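PDB 2NS6: mobilization protein A from Pseudomonas aeruginosa, which nicks one strand of plasmid DNA at the origin of transfer, as the relaxase that prepares this strand for conjugation. Local coordinates for residues E37-P47 and R103-G113; F76-Q86 and W172-A183. One frame throughout, in Å; residues are numbered along the deposited sequence.

After strand 5-10 and helix 18-26 comes segment 37-47, the first of the four, which carries edge strand 38-44. The chain then runs through helix 53-63 and strand 71-77 to segment 76-86, and on through helix 84-99 to segment 103-113. There interaction 1 closes a loop of 55 residues by pairing the edge strand with 106-113. Interaction 2 closes a longer loop, of 85 residues, when helix 164-181 returns to segment 76-86 near the C terminus. The two loops cross and neither is nested in the other. Both contacts reach the same five-stranded antiparallel sheet, with centres about 17 Å apart. They touch where Ile-110 CG2 lies 3.7 Å from Leu-78 CD1.

Interaction 1 of 2, residues E37-P47 and R103-G113; sequences EVLHAESGHMP and RLPYTLAIHAG. With MN (manganese (II) ion), chain B; MN (manganese (II) ion), chain C.
Strands 38-44 and 106-113 form an antiparallel pair at one border of the relaxase sheet, with a manganese site near each end. Glu-42 and Leu-108 are hydrogen-bonded through both backbone groups. A beta bulge shifts the register between Val-38 and His-40, and Leu-39 N, not His-40 N, bonds Ile-110 O. His-111 ND1 binds one manganese at 2.4 Å. His-119 and His-121 complete the three-histidine site, and His-111 NE2 is hydrogen-bonded to Ile-25 O. Glu-37 crosses this imidazole with CG over its face. Glu-37 OE1 accepts a 2.6 Å hydrogen bond from a metal-bound water, a second-shell role. At the other end His-45 NE2 binds the second manganese at 2.4 Å, in a site that includes Gln-96. His-45 ND1 donates to Leu-104 O at 2.9 Å, in the ring plane but above the carbonyl plane, helping fix the ring. Arg-103 CA covers one ring face, and Tyr-106 turns an edge toward it. Tyr-106 CG lies between its backbone N and carbonyl carbon (chi1 75°), laying the ring over Gly-44 N, with OH donating to Glu-42 OE1 at 2.8 Å. His-40 NE2 gives Glu-42 OE2 a straight bond (178°), and Ser-92 also bonds OE2. On the other face Ser-43 OG shares a 2.6 Å hydrogen bond with Thr-107 OG1, which Trp-57 NE1 also bonds. Helix 84-99 packs on the Tyr-106 face, helix 53-63 lies by Met-46, and strand 117-124 continues the sheet.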
loop_
_atom_site.group_PDB
_atom_site.type_symbol
_atom_site.label_atom_id
_atom_site.label_comp_id
_atom_site.label_asym_id
_atom_site.label_seq_id
_atom_site.Cartn_x
_atom_site.Cartn_y
_atom_site.Cartn_z
ATOM N N GLU A 37 -7.867 11.669 12.645
ATOM C CA GLU A 37 -6.956 11.982 11.559
ATOM C C GLU A 37 -7.216 11.099 10.319
ATOM O O GLU A 37 -6.863 11.481 9.199
ATOM C CB GLU A 37 -5.516 11.831 12.041
ATOM C CG GLU A 37 -4.464 12.019 10.966
ATOM C CD GLU A 37 -4.415 13.429 10.428
ATOM O OE1 GLU A 37 -3.651 13.673 9.467
ATOM O OE2 GLU A 37 -5.136 14.296 10.961
ATOM N N VAL A 38 -7.847 9.941 10.513
ATOM C CA VAL A 38 -8.132 9.023 9.400
ATOM C C VAL A 38 -9.518 9.199 8.786
ATOM O O VAL A 38 -10.534 9.000 9.449
ATOM C CB VAL A 38 -7.997 7.543 9.821
ATOM C CG1 VAL A 38 -8.167 6.638 8.587
ATOM C CG2 VAL A 38 -6.651 7.308 10.454
ATOM N N LEU A 39 -9.537 9.562 7.508
ATOM C CA LEU A 39 -10.769 9.798 6.756
ATOM C C LEU A 39 -11.215 8.573 5.957
ATOM O O LEU A 39 -12.393 8.444 5.610
ATOM C CB LEU A 39 -10.553 10.968 5.794
ATOM C CG LEU A 39 -10.886 12.414 6.218
ATOM C CD1 LEU A 39 -10.578 12.674 7.672
ATOM C CD2 LEU A 39 -10.104 13.360 5.316
ATOM N N HIS A 40 -10.268 7.683 5.669
ATOM C CA HIS A 40 -10.546 6.480 4.898
ATOM C C HIS A 40 -9.400 5.489 4.975
ATOM O O HIS A 40 -8.239 5.878 5.052
ATOM C CB HIS A 40 -10.764 6.832 3.431
ATOM C CG HIS A 40 -10.982 5.640 2.551
ATOM N ND1 HIS A 40 -12.082 4.817 2.673
ATOM C CD2 HIS A 40 -10.252 5.139 1.524
ATOM C CE1 HIS A 40 -12.021 3.866 1.758
ATOM N NE2 HIS A 40 -10.921 4.040 1.046
ATOM N N ALA A 41 -9.737 4.205 4.938
ATOM C CA ALA A 41 -8.734 3.150 4.970
ATOM C C ALA A 41 -9.256 1.966 4.166
ATOM O O ALA A 41 -10.454 1.715 4.142
ATOM C CB ALA A 41 -8.455 2.729 6.405
ATOM N N GLU A 42 -8.352 1.263 3.488
ATOM C CA GLU A 42 -8.706 0.084 2.700
ATOM C C GLU A 42 -7.447 -0.710 2.352
ATOM O O GLU A 42 -6.351 -0.156 2.257
ATOM C CB GLU A 42 -9.424 0.470 1.392
ATOM C CG GLU A 42 -8.547 1.211 0.380
ATOM C CD GLU A 42 -9.171 1.283 -1.019
ATOM O OE1 GLU A 42 -8.849 0.426 -1.875
ATOM O OE2 GLU A 42 -9.987 2.193 -1.260
ATOM N N SER A 43 -7.613 -2.016 2.180
ATOM C CA SER A 43 -6.511 -2.892 1.795
ATOM C C SER A 43 -7.075 -3.732 0.662
ATOM O O SER A 43 -8.280 -3.704 0.415
ATOM C CB SER A 43 -6.078 -3.800 2.958
ATOM O OG SER A 43 -5.574 -3.043 4.045
ATOM N N GLY A 44 -6.214 -4.458 -0.039
ATOM C CA GLY A 44 -6.687 -5.294 -1.130
ATOM C C GLY A 44 -5.688 -6.390 -1.443
ATOM O O GLY A 44 -4.593 -6.412 -0.879
ATOM N N HIS A 45 -6.065 -7.308 -2.329
ATOM C CA HIS A 45 -5.185 -8.395 -2.740
ATOM C C HIS A 45 -4.638 -9.270 -1.615
ATOM O O HIS A 45 -3.598 -9.904 -1.787
ATOM C CB HIS A 45 -4.007 -7.826 -3.526
ATOM C CG HIS A 45 -4.416 -6.946 -4.664
ATOM N ND1 HIS A 45 -3.722 -5.810 -5.007
ATOM C CD2 HIS A 45 -5.467 -7.020 -5.513
ATOM C CE1 HIS A 45 -4.330 -5.212 -6.018
ATOM N NE2 HIS A 45 -5.390 -5.924 -6.343
ATOM N N MET A 46 -5.328 -9.316 -0.477
ATOM C CA MET A 46 -4.873 -10.131 0.650
ATOM C C MET A 46 -5.125 -11.627 0.437
ATOM O O MET A 46 -6.207 -12.034 0.012
ATOM C CB MET A 46 -5.570 -9.689 1.940
ATOM C CG MET A 46 -5.142 -8.344 2.462
ATOM S SD MET A 46 -3.377 -8.283 2.847
ATOM C CE MET A 46 -3.147 -6.524 3.086
ATOM N N PRO A 47 -4.121 -12.468 0.736
ATOM C CA PRO A 47 -4.253 -13.919 0.576
ATOM C C PRO A 47 -5.251 -14.482 1.576
ATOM O O PRO A 47 -5.521 -13.874 2.620
ATOM C CB PRO A 47 -2.825 -14.431 0.794
ATOM C CG PRO A 47 -2.238 -13.417 1.713
ATOM C CD PRO A 47 -2.759 -12.109 1.155
ATOM N N ARG A 103 -1.396 -8.111 -8.415
ATOM C CA ARG A 103 -2.132 -8.287 -7.165
ATOM C C ARG A 103 -1.240 -8.294 -5.938
ATOM O O ARG A 103 -1.177 -9.274 -5.187
ATOM C CB ARG A 103 -2.978 -9.549 -7.209
ATOM C CG ARG A 103 -4.137 -9.398 -8.147
ATOM C CD ARG A 103 -5.101 -10.534 -8.016
ATOM N NE ARG A 103 -6.287 -10.315 -8.831
ATOM C CZ ARG A 103 -6.911 -11.282 -9.486
ATOM N NH1 ARG A 103 -6.447 -12.527 -9.415
ATOM N NH2 ARG A 103 -7.987 -11.004 -10.208
ATOM N N LEU A 104 -0.552 -7.174 -5.746
ATOM C CA LEU A 104 0.337 -6.985 -4.611
ATOM C C LEU A 104 -0.520 -6.570 -3.418
ATOM O O LEU A 104 -1.288 -5.606 -3.503
ATOM C CB LEU A 104 1.357 -5.882 -4.922
ATOM C CG LEU A 104 2.164 -6.035 -6.217
ATOM C CD1 LEU A 104 3.008 -4.791 -6.457
ATOM C CD2 LEU A 104 3.039 -7.264 -6.135
ATOM N N PRO A 105 -0.420 -7.299 -2.297
ATOM C CA PRO A 105 -1.233 -6.904 -1.144
ATOM C C PRO A 105 -0.853 -5.479 -0.759
ATOM O O PRO A 105 0.303 -5.080 -0.907
ATOM C CB PRO A 105 -0.833 -7.917 -0.072
ATOM C CG PRO A 105 -0.486 -9.155 -0.895
ATOM C CD PRO A 105 0.307 -8.557 -2.033
ATOM N N TYR A 106 -1.823 -4.708 -0.281
ATOM C CA TYR A 106 -1.554 -3.335 0.111
ATOM C C TYR A 106 -2.570 -2.879 1.126
ATOM O O TYR A 106 -3.619 -3.494 1.285
ATOM C CB TYR A 106 -1.626 -2.399 -1.105
ATOM C CG TYR A 106 -3.038 -2.106 -1.576
ATOM C CD1 TYR A 106 -3.802 -1.095 -0.985
ATOM C CD2 TYR A 106 -3.625 -2.868 -2.579
ATOM C CE1 TYR A 106 -5.124 -0.859 -1.389
ATOM C CE2 TYR A 106 -4.937 -2.643 -2.987
ATOM C CZ TYR A 106 -5.680 -1.645 -2.391
ATOM O OH TYR A 106 -6.987 -1.455 -2.787
ATOM N N THR A 107 -2.227 -1.788 1.807
ATOM C CA THR A 107 -3.091 -1.152 2.782
ATOM C C THR A 107 -2.852 0.337 2.576
ATOM O O THR A 107 -1.704 0.785 2.464
ATOM C CB THR A 107 -2.724 -1.532 4.237
ATOM O OG1 THR A 107 -3.003 -2.921 4.461
ATOM C CG2 THR A 107 -3.536 -0.708 5.226
ATOM N N LEU A 108 -3.932 1.104 2.489
ATOM C CA LEU A 108 -3.800 2.538 2.304
ATOM C C LEU A 108 -4.730 3.258 3.253
ATOM O O LEU A 108 -5.748 2.725 3.681
ATOM C CB LEU A 108 -4.131 2.935 0.862
ATOM C CG LEU A 108 -5.580 2.914 0.381
ATOM C CD1 LEU A 108 -6.257 4.228 0.717
ATOM C CD2 LEU A 108 -5.614 2.699 -1.130
ATOM N N ALA A 109 -4.373 4.485 3.583
ATOM C CA ALA A 109 -5.201 5.266 4.469
ATOM C C ALA A 109 -5.120 6.707 3.990
ATOM O O ALA A 109 -4.079 7.149 3.486
ATOM C CB ALA A 109 -4.680 5.136 5.904
ATOM N N ILE A 110 -6.224 7.426 4.114
ATOM C CA ILE A 110 -6.276 8.840 3.729
ATOM C C ILE A 110 -6.286 9.626 5.039
ATOM O O ILE A 110 -7.043 9.299 5.950
ATOM C CB ILE A 110 -7.574 9.173 2.926
ATOM C CG1 ILE A 110 -7.470 8.616 1.501
ATOM C CG2 ILE A 110 -7.795 10.696 2.902
ATOM C CD1 ILE A 110 -8.754 8.745 0.669
ATOM N N HIS A 111 -5.443 10.651 5.130
ATOM C CA HIS A 111 -5.354 11.472 6.334
ATOM C C HIS A 111 -5.801 12.922 6.136
ATOM O O HIS A 111 -5.662 13.486 5.048
ATOM C CB HIS A 111 -3.916 11.472 6.863
ATOM C CG HIS A 111 -3.532 10.214 7.576
ATOM N ND1 HIS A 111 -2.264 9.994 8.067
ATOM C CD2 HIS A 111 -4.259 9.114 7.900
ATOM C CE1 HIS A 111 -2.224 8.814 8.664
ATOM N NE2 HIS A 111 -3.423 8.262 8.577
ATOM N N ALA A 112 -6.323 13.524 7.200
ATOM C CA ALA A 112 -6.763 14.912 7.149
ATOM C C ALA A 112 -5.665 15.819 7.694
ATOM O O ALA A 112 -5.798 16.360 8.792
ATOM C CB ALA A 112 -8.032 15.093 7.979
ATOM N N GLY A 113 -4.579 15.982 6.947
ATOM C CA GLY A 113 -3.503 16.842 7.409
ATOM C C GLY A 113 -4.057 18.220 7.721
ATOM O O GLY A 113 -4.158 19.076 6.836
HETATM MN MN MN B . -0.335 11.312 7.688
HETATM MN MN MN C . -7.112 -5.743 -7.991
HETATM O O HOH W 1 -1.138 12.980 9.168
HETATM O O HOH W 2 -6.060 -6.175 -10.216
#

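Interaction 2 of 2, residues F76-Q86 and W172-A183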
loop_
_atom_site.group_PDB
_atom_site.type_symbol
_atom_site.label_atom_id
_atom_site.label_comp_id
_atom_site.label_asym_id
_atom_site.label_seq_id
_atom_site.Cartn_x
_atom_site.Cartn_y
_atom_site.Cartn_z
ATOM N N PHE A 76 1.450 10.543 -0.968
ATOM C CA PHE A 76 1.091 11.556 -1.951
ATOM C C PHE A 76 -0.018 12.484 -1.466
ATOM O O PHE A 76 -0.955 12.055 -0.798
ATOM C CB PHE A 76 0.689 10.891 -3.276
ATOM C CG PHE A 76 -0.240 9.715 -3.127
ATOM C CD1 PHE A 76 0.236 8.479 -2.696
ATOM C CD2 PHE A 76 -1.595 9.846 -3.404
ATOM C CE1 PHE A 76 -0.624 7.393 -2.553
ATOM C CE2 PHE A 76 -2.464 8.764 -3.265
ATOM C CZ PHE A 76 -1.977 7.538 -2.832
ATOM N N ALA A 77 0.107 13.767 -1.794
ATOM C CA ALA A 77 -0.885 14.755 -1.398
ATOM C C ALA A 77 -2.131 14.599 -2.265
ATOM O O ALA A 77 -2.037 14.201 -3.428
ATOM C CB ALA A 77 -0.307 16.170 -1.555
ATOM N N LEU A 78 -3.289 14.912 -1.694
ATOM C CA LEU A 78 -4.570 14.818 -2.405
ATOM C C LEU A 78 -5.116 16.219 -2.727
ATOM O O LEU A 78 -4.969 17.144 -1.933
ATOM C CB LEU A 78 -5.589 14.059 -1.544
ATOM C CG LEU A 78 -5.323 12.570 -1.289
ATOM C CD1 LEU A 78 -6.257 12.057 -0.211
ATOM C CD2 LEU A 78 -5.515 11.781 -2.590
ATOM N N PRO A 79 -5.749 16.394 -3.902
ATOM C CA PRO A 79 -6.294 17.708 -4.262
ATOM C C PRO A 79 -7.351 18.155 -3.250
ATOM O O PRO A 79 -8.304 17.415 -2.977
ATOM C CB PRO A 79 -6.893 17.467 -5.647
ATOM C CG PRO A 79 -6.037 16.368 -6.204
ATOM C CD PRO A 79 -5.895 15.442 -5.019
ATOM N N VAL A 80 -7.191 19.357 -2.694
ATOM C CA VAL A 80 -8.144 19.869 -1.704
ATOM C C VAL A 80 -9.522 20.214 -2.251
ATOM O O VAL A 80 -10.498 20.222 -1.502
ATOM C CB VAL A 80 -7.614 21.139 -0.985
ATOM C CG1 VAL A 80 -6.695 20.750 0.167
ATOM C CG2 VAL A 80 -6.881 22.028 -1.972
ATOM N N GLU A 81 -9.601 20.501 -3.548
ATOM C CA GLU A 81 -10.872 20.858 -4.174
ATOM C C GLU A 81 -11.827 19.670 -4.233
ATOM O O GLU A 81 -13.043 19.832 -4.176
ATOM C CB GLU A 81 -10.641 21.370 -5.601
ATOM C CG GLU A 81 -9.568 22.449 -5.751
ATOM C CD GLU A 81 -8.294 21.923 -6.405
ATOM O OE1 GLU A 81 -7.629 21.042 -5.813
ATOM O OE2 GLU A 81 -7.959 22.383 -7.521
ATOM N N LEU A 82 -11.260 18.474 -4.368
ATOM C CA LEU A 82 -12.041 17.246 -4.463
ATOM C C LEU A 82 -12.823 16.945 -3.184
ATOM O O LEU A 82 -12.390 17.286 -2.087
ATOM C CB LEU A 82 -11.104 16.074 -4.808
ATOM C CG LEU A 82 -11.088 15.483 -6.231
ATOM C CD1 LEU A 82 -11.246 16.555 -7.286
ATOM C CD2 LEU A 82 -9.791 14.704 -6.433
ATOM N N THR A 83 -13.992 16.329 -3.327
ATOM C CA THR A 83 -14.782 15.976 -2.158
ATOM C C THR A 83 -14.161 14.709 -1.594
ATOM O O THR A 83 -13.328 14.078 -2.247
ATOM C CB THR A 83 -16.253 15.673 -2.516
ATOM O OG1 THR A 83 -16.320 14.468 -3.294
ATOM C CG2 THR A 83 -16.855 16.824 -3.311
ATOM N N LEU A 84 -14.565 14.332 -0.388
ATOM C CA LEU A 84 -14.020 13.137 0.235
ATOM C C LEU A 84 -14.279 11.895 -0.622
ATOM O O LEU A 84 -13.377 11.074 -0.813
ATOM C CB LEU A 84 -14.601 12.960 1.639
ATOM C CG LEU A 84 -14.247 11.650 2.349
ATOM C CD1 LEU A 84 -12.732 11.500 2.427
ATOM C CD2 LEU A 84 -14.865 11.627 3.737
ATOM N N ASP A 85 -15.494 11.752 -1.146
ATOM C CA ASP A 85 -15.803 10.597 -1.989
ATOM C C ASP A 85 -14.897 10.575 -3.216
ATOM O O ASP A 85 -14.420 9.515 -3.630
ATOM C CB ASP A 85 -17.267 10.619 -2.441
ATOM C CG ASP A 85 -18.235 10.418 -1.295
ATOM O OD1 ASP A 85 -17.807 9.902 -0.237
ATOM O OD2 ASP A 85 -19.430 10.768 -1.455
ATOM N N GLN A 86 -14.677 11.747 -3.804
ATOM C CA GLN A 86 -13.814 11.854 -4.970
ATOM C C GLN A 86 -12.364 11.532 -4.580
ATOM O O GLN A 86 -11.624 10.936 -5.361
ATOM C CB GLN A 86 -13.930 13.258 -5.589
ATOM C CG GLN A 86 -15.262 13.466 -6.344
ATOM C CD GLN A 86 -15.540 14.917 -6.733
ATOM O OE1 GLN A 86 -16.460 15.191 -7.513
ATOM N NE2 GLN A 86 -14.759 15.850 -6.188
ATOM N N TRP A 172 0.720 9.394 -11.041
ATOM C CA TRP A 172 -0.114 10.048 -10.036
ATOM C C TRP A 172 -0.695 11.336 -10.612
ATOM O O TRP A 172 -1.887 11.615 -10.450
ATOM C CB TRP A 172 0.701 10.358 -8.775
ATOM C CG TRP A 172 -0.038 11.192 -7.747
ATOM C CD1 TRP A 172 0.407 12.341 -7.165
ATOM C CD2 TRP A 172 -1.350 10.958 -7.210
ATOM N NE1 TRP A 172 -0.543 12.844 -6.307
ATOM C CE2 TRP A 172 -1.632 12.016 -6.315
ATOM C CE3 TRP A 172 -2.315 9.961 -7.403
ATOM C CZ2 TRP A 172 -2.840 12.108 -5.607
ATOM C CZ3 TRP A 172 -3.522 10.051 -6.698
ATOM C CH2 TRP A 172 -3.771 11.120 -5.811
ATOM N N ALA A 173 0.150 12.109 -11.295
ATOM C CA ALA A 173 -0.275 13.372 -11.903
ATOM C C ALA A 173 -1.440 13.153 -12.867
ATOM O O ALA A 173 -2.464 13.826 -12.782
ATOM C CB ALA A 173 0.898 14.011 -12.640
ATOM N N ASP A 174 -1.260 12.209 -13.786
ATOM C CA ASP A 174 -2.267 11.854 -14.781
ATOM C C ASP A 174 -3.574 11.457 -14.088
ATOM O O ASP A 174 -4.665 11.744 -14.584
ATOM C CB ASP A 174 -1.727 10.700 -15.645
ATOM C CG ASP A 174 -2.764 10.123 -16.612
ATOM O OD1 ASP A 174 -3.310 10.876 -17.448
ATOM O OD2 ASP A 174 -3.016 8.896 -16.537
ATOM N N HIS A 175 -3.456 10.813 -12.930
ATOM C CA HIS A 175 -4.623 10.379 -12.170
ATOM C C HIS A 175 -5.306 11.553 -11.474
ATOM O O HIS A 175 -6.509 11.758 -11.634
ATOM C CB HIS A 175 -4.211 9.310 -11.147
ATOM C CG HIS A 175 -4.130 7.931 -11.724
ATOM N ND1 HIS A 175 -5.178 7.037 -11.660
ATOM C CD2 HIS A 175 -3.155 7.319 -12.439
ATOM C CE1 HIS A 175 -4.853 5.933 -12.310
ATOM N NE2 HIS A 175 -3.632 6.079 -12.792
ATOM N N ALA A 176 -4.545 12.323 -10.704
ATOM C CA ALA A 176 -5.116 13.478 -10.015
ATOM C C ALA A 176 -5.730 14.442 -11.039
ATOM O O ALA A 176 -6.873 14.859 -10.888
ATOM C CB ALA A 176 -4.042 14.190 -9.192
ATOM N N ASN A 177 -4.976 14.779 -12.081
ATOM C CA ASN A 177 -5.465 15.689 -13.110
ATOM C C ASN A 177 -6.781 15.199 -13.708
ATOM O O ASN A 177 -7.767 15.936 -13.759
ATOM C CB ASN A 177 -4.416 15.843 -14.213
ATOM C CG ASN A 177 -3.185 16.597 -13.742
ATOM O OD1 ASN A 177 -2.115 16.508 -14.342
ATOM N ND2 ASN A 177 -3.337 17.350 -12.659
ATOM N N ARG A 178 -6.795 13.948 -14.154
ATOM C CA ARG A 178 -8.000 13.370 -14.735
ATOM C C ARG A 178 -9.184 13.530 -13.777
ATOM O O ARG A 178 -10.260 13.971 -14.180
ATOM C CB ARG A 178 -7.776 11.882 -15.035
ATOM C CG ARG A 178 -8.950 11.213 -15.724
ATOM C CD ARG A 178 -9.154 9.777 -15.244
ATOM N NE ARG A 178 -9.487 9.719 -13.819
ATOM C CZ ARG A 178 -8.592 9.622 -12.837
ATOM N NH1 ARG A 178 -8.991 9.583 -11.573
ATOM N NH2 ARG A 178 -7.302 9.542 -13.118
ATOM N N ALA A 179 -8.984 13.179 -12.511
ATOM C CA ALA A 179 -10.043 13.272 -11.507
ATOM C C ALA A 179 -10.542 14.696 -11.323
ATOM O O ALA A 179 -11.728 14.926 -11.075
ATOM C CB ALA A 179 -9.539 12.736 -10.170
ATOM N N LEU A 180 -9.623 15.649 -11.428
ATOM C CA LEU A 180 -9.958 17.057 -11.271
ATOM C C LEU A 180 -10.879 17.559 -12.374
ATOM O O LEU A 180 -11.913 18.164 -12.090
ATOM C CB LEU A 180 -8.682 17.901 -11.238
ATOM C CG LEU A 180 -7.965 17.924 -9.887
ATOM C CD1 LEU A 180 -6.606 18.624 -9.999
ATOM C CD2 LEU A 180 -8.857 18.635 -8.887
ATOM N N GLU A 181 -10.522 17.300 -13.627
ATOM C CA GLU A 181 -11.352 17.781 -14.720
ATOM C C GLU A 181 -12.744 17.161 -14.752
ATOM O O GLU A 181 -13.728 17.872 -14.958
ATOM C CB GLU A 181 -10.658 17.599 -16.075
ATOM C CG GLU A 181 -10.464 16.178 -16.532
ATOM C CD GLU A 181 -10.153 16.096 -18.026
ATOM O OE1 GLU A 181 -11.007 16.532 -18.837
ATOM O OE2 GLU A 181 -9.063 15.595 -18.389
ATOM N N ARG A 182 -12.857 15.853 -14.538
ATOM C CA ARG A 182 -14.193 15.268 -14.561
ATOM C C ARG A 182 -14.968 15.628 -13.301
ATOM O O ARG A 182 -16.121 15.234 -13.134
ATOM C CB ARG A 182 -14.144 13.752 -14.738
ATOM C CG ARG A 182 -13.803 12.970 -13.505
ATOM C CD ARG A 182 -14.398 11.580 -13.622
ATOM N NE ARG A 182 -13.616 10.621 -12.861
ATOM C CZ ARG A 182 -12.385 10.251 -13.191
ATOM N NH1 ARG A 182 -11.809 10.759 -14.272
ATOM N NH2 ARG A 182 -11.725 9.384 -12.436
ATOM N N ALA A 183 -14.331 16.380 -12.412
ATOM C CA ALA A 183 -14.993 16.822 -11.190
ATOM C C ALA A 183 -15.419 18.280 -11.386
ATOM O O ALA A 183 -15.961 18.908 -10.474
ATOM C CB ALA A 183 -14.046 16.703 -9.991
#
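Trp-172 holds CG opposite its backbone N (chi1 173°), while Phe-76 places CG between its own N and carbonyl carbon (chi1 45°), and the two rings meet edge to face. The edge of Phe-76 points at the six-membered ring of the indole, with the planes at 60°. Phe-76 CD2 comes within 3.4 Å of Trp-172 CZ2. Phe-76 CB adds a CH-pi contact over the five-membered ring, on the same face. Ala-176 CB lies over the opposite indole face, one helical turn on. Leu-78 CD2 and Ala-77 O reach the indole edge, the methyl 3.7 Å from Trp-172 CH2. Here the end of sheet strand 71-77 and the loop leading into helix 84-99 pack against the C-terminal helix 164-181. Phe-94 of helix 84-99 adds its ring to both Phe-76 and Trp-172, and Tyr-3 touches Trp-172 as well. Further along, the contact is aliphatic. Pro-79 CG meets Ala-176 CB at 4.2 Å. Leu-180 sends CD2 toward Pro-79 CB and meets Leu-82 CD1 at 3.5 Å, the two leucines crossing at about a right angle. The same Leu-82 methyl lies 3.9 Å from Ala-183 CB, just past the helix end.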